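Local coordinates for B-cell lymphoma 3 protein (Homo sapiens, PDB 1K1A) that regulates transcription of NF-kappaB target genes, its ankyrin repeat domain being the part in this chain, and forms complexes with p50 or p52 homodimers, at residues S182-H188 against A207-N213. Residues are numbered along the deposited sequence; the frame is centred on the assembly and turned at random.
Sequences SGSSALH and ADSSLKN
N213 donates the direct side-chain hydrogen bond of this contact: its ND2 lies 3.1 Å from S184 OG. The N-H...O angle is 151°, and the hydroxyl is tilted somewhat out of the amide plane. CG of N213 stands between its backbone N and carbonyl carbon (chi1 62°), which swings the amide toward S184 and beside the H188 imidazole; ring and amide planes differ by 17°. The other end of that amide, OD1, accepts from the backbone N of D217, so both ends are engaged. Were N213 an alanine, S184 OG and the D217 backbone N would probably lose this partner, and a gap beside H188 is likely to open. NE2 at the H188 ring edge comes 3.1 Å from L211 O, near the ring plane. A water joins the segments as well, 2.9 Å from S185 OG and 2.5 Å from D208 O.

The topology is that of an ankyrin repeat: S185 occupies the N-cap position of helix 186-193, within the sixth repeat, and after helix 196-204 the chain returns past that helix start. D208 OD1 closes an Asx turn there by accepting from S210 N, before the seventh repeat begins at K212.

Apolar contacts gather where L187, with CG anti to its backbone N, extends CD2 to 3.7 Å from A207 CB and also against S209; L202 of helix 196-204 touches both L187 and A207. Midway along the contact, CD2 of L211 rests 4.0 Å from S185 CB. Close backbone approach marks the opposite end, where the CA atoms of G183 and N213 are 4.3 Å apart and a beta carbon on G183 would crowd N213.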
loop_
_atom_site.group_PDB
_atom_site.type_symbol
_atom_site.label_atom_id
_atom_site.label_comp_id
_atom_site.label_asym_id
_atom_site.label_seq_id
_atom_site.Cartn_x
_atom_site.Cartn_y
_atom_site.Cartn_z
ATOM N N SER A 182 6.571 0.497 -21.215
ATOM C CA SER A 182 6.353 0.087 -22.602
ATOM C C SER A 182 5.320 0.956 -23.316
ATOM O O SER A 182 5.139 0.857 -24.536
ATOM C CB SER A 182 5.880 -1.361 -22.645
ATOM O OG SER A 182 4.604 -1.474 -22.023
ATOM N N GLY A 183 4.617 1.784 -22.558
ATOM C CA GLY A 183 3.600 2.631 -23.139
ATOM C C GLY A 183 2.217 2.001 -23.152
ATOM O O GLY A 183 1.282 2.578 -23.697
ATOM N N SER A 184 2.085 0.819 -22.560
ATOM C CA SER A 184 0.783 0.167 -22.470
ATOM C C SER A 184 -0.042 0.718 -21.298
ATOM O O SER A 184 0.505 1.068 -20.245
ATOM C CB SER A 184 0.942 -1.347 -22.336
ATOM O OG SER A 184 1.356 -1.935 -23.565
ATOM N N SER A 185 -1.359 0.774 -21.487
ATOM C CA SER A 185 -2.271 1.286 -20.465
ATOM C C SER A 185 -3.099 0.168 -19.835
ATOM O O SER A 185 -2.996 -0.993 -20.228
ATOM C CB SER A 185 -3.210 2.324 -21.081
ATOM O OG SER A 185 -4.069 1.714 -22.040
ATOM N N ALA A 186 -3.923 0.524 -18.856
ATOM C CA ALA A 186 -4.826 -0.426 -18.228
ATOM C C ALA A 186 -5.688 -1.101 -19.292
ATOM O O ALA A 186 -5.944 -2.308 -19.240
ATOM C CB ALA A 186 -5.712 0.282 -17.219
ATOM N N LEU A 187 -6.130 -0.316 -20.258
ATOM C CA LEU A 187 -7.015 -0.842 -21.300
ATOM C C LEU A 187 -6.330 -1.861 -22.227
ATOM O O LEU A 187 -6.970 -2.822 -22.674
ATOM C CB LEU A 187 -7.641 0.304 -22.100
ATOM C CG LEU A 187 -8.809 -0.066 -23.013
ATOM C CD1 LEU A 187 -9.922 -0.736 -22.236
ATOM C CD2 LEU A 187 -9.319 1.170 -23.748
ATOM N N HIS A 188 -5.039 -1.663 -22.515
ATOM C CA HIS A 188 -4.307 -2.659 -23.308
ATOM C C HIS A 188 -4.396 -4.005 -22.606
ATOM O O HIS A 188 -4.674 -5.019 -23.232
ATOM C CB HIS A 188 -2.825 -2.310 -23.452
ATOM C CG HIS A 188 -2.551 -1.142 -24.342
ATOM N ND1 HIS A 188 -2.282 -1.274 -25.686
ATOM C CD2 HIS A 188 -2.447 0.177 -24.066
ATOM C CE1 HIS A 188 -2.050 -0.083 -26.205
ATOM N NE2 HIS A 188 -2.141 0.815 -25.241
ATOM N N ALA A 207 -11.386 5.534 -20.713
ATOM C CA ALA A 207 -10.148 4.959 -21.257
ATOM C C ALA A 207 -9.988 5.260 -22.755
ATOM O O ALA A 207 -10.940 5.148 -23.522
ATOM C CB ALA A 207 -10.092 3.477 -21.006
ATOM N N ASP A 208 -8.773 5.638 -23.151
ATOM C CA ASP A 208 -8.456 5.990 -24.543
ATOM C C ASP A 208 -8.066 4.748 -25.343
ATOM O O ASP A 208 -7.011 4.155 -25.108
ATOM C CB ASP A 208 -7.311 7.009 -24.560
ATOM C CG ASP A 208 -6.942 7.476 -25.967
ATOM O OD1 ASP A 208 -7.485 6.940 -26.959
ATOM O OD2 ASP A 208 -6.110 8.389 -26.166
ATOM N N SER A 209 -8.913 4.355 -26.288
ATOM C CA SER A 209 -8.659 3.158 -27.099
ATOM C C SER A 209 -7.751 3.389 -28.319
ATOM O O SER A 209 -7.499 2.460 -29.089
ATOM C CB SER A 209 -9.980 2.527 -27.557
ATOM O OG SER A 209 -10.710 3.428 -28.368
ATOM N N SER A 210 -7.271 4.614 -28.493
ATOM C CA SER A 210 -6.390 4.939 -29.621
ATOM C C SER A 210 -4.943 5.106 -29.166
ATOM O O SER A 210 -4.055 5.387 -29.970
ATOM C CB SER A 210 -6.855 6.220 -30.307
ATOM O OG SER A 210 -6.521 7.358 -29.523
ATOM N N LEU A 211 -4.711 4.934 -27.873
ATOM C CA LEU A 211 -3.381 5.102 -27.307
ATOM C C LEU A 211 -2.438 3.996 -27.777
ATOM O O LEU A 211 -2.722 2.814 -27.602
ATOM C CB LEU A 211 -3.467 5.107 -25.785
ATOM C CG LEU A 211 -2.194 5.469 -25.036
ATOM C CD1 LEU A 211 -1.682 6.840 -25.466
ATOM C CD2 LEU A 211 -2.466 5.431 -23.547
ATOM N N LYS A 212 -1.320 4.386 -28.381
ATOM C CA LYS A 212 -0.353 3.419 -28.908
ATOM C C LYS A 212 0.749 3.091 -27.906
ATOM O O LYS A 212 1.199 3.964 -27.165
ATOM C CB LYS A 212 0.285 3.949 -30.194
ATOM C CG LYS A 212 -0.700 4.362 -31.269
ATOM C CD LYS A 212 0.033 4.902 -32.500
ATOM C CE LYS A 212 0.820 3.816 -33.199
ATOM N NZ LYS A 212 -0.074 2.792 -33.827
ATOM N N ASN A 213 1.159 1.824 -27.857
ATOM C CA ASN A 213 2.307 1.443 -27.041
ATOM C C ASN A 213 3.577 1.419 -27.885
ATOM O O ASN A 213 3.561 1.841 -29.044
ATOM C CB ASN A 213 2.093 0.122 -26.282
ATOM C CG ASN A 213 1.877 -1.087 -27.208
ATOM O OD1 ASN A 213 2.273 -1.092 -28.371
ATOM N ND2 ASN A 213 1.258 -2.122 -26.667
HETATM O O HOH W 1 -6.057 3.754 -22.797
#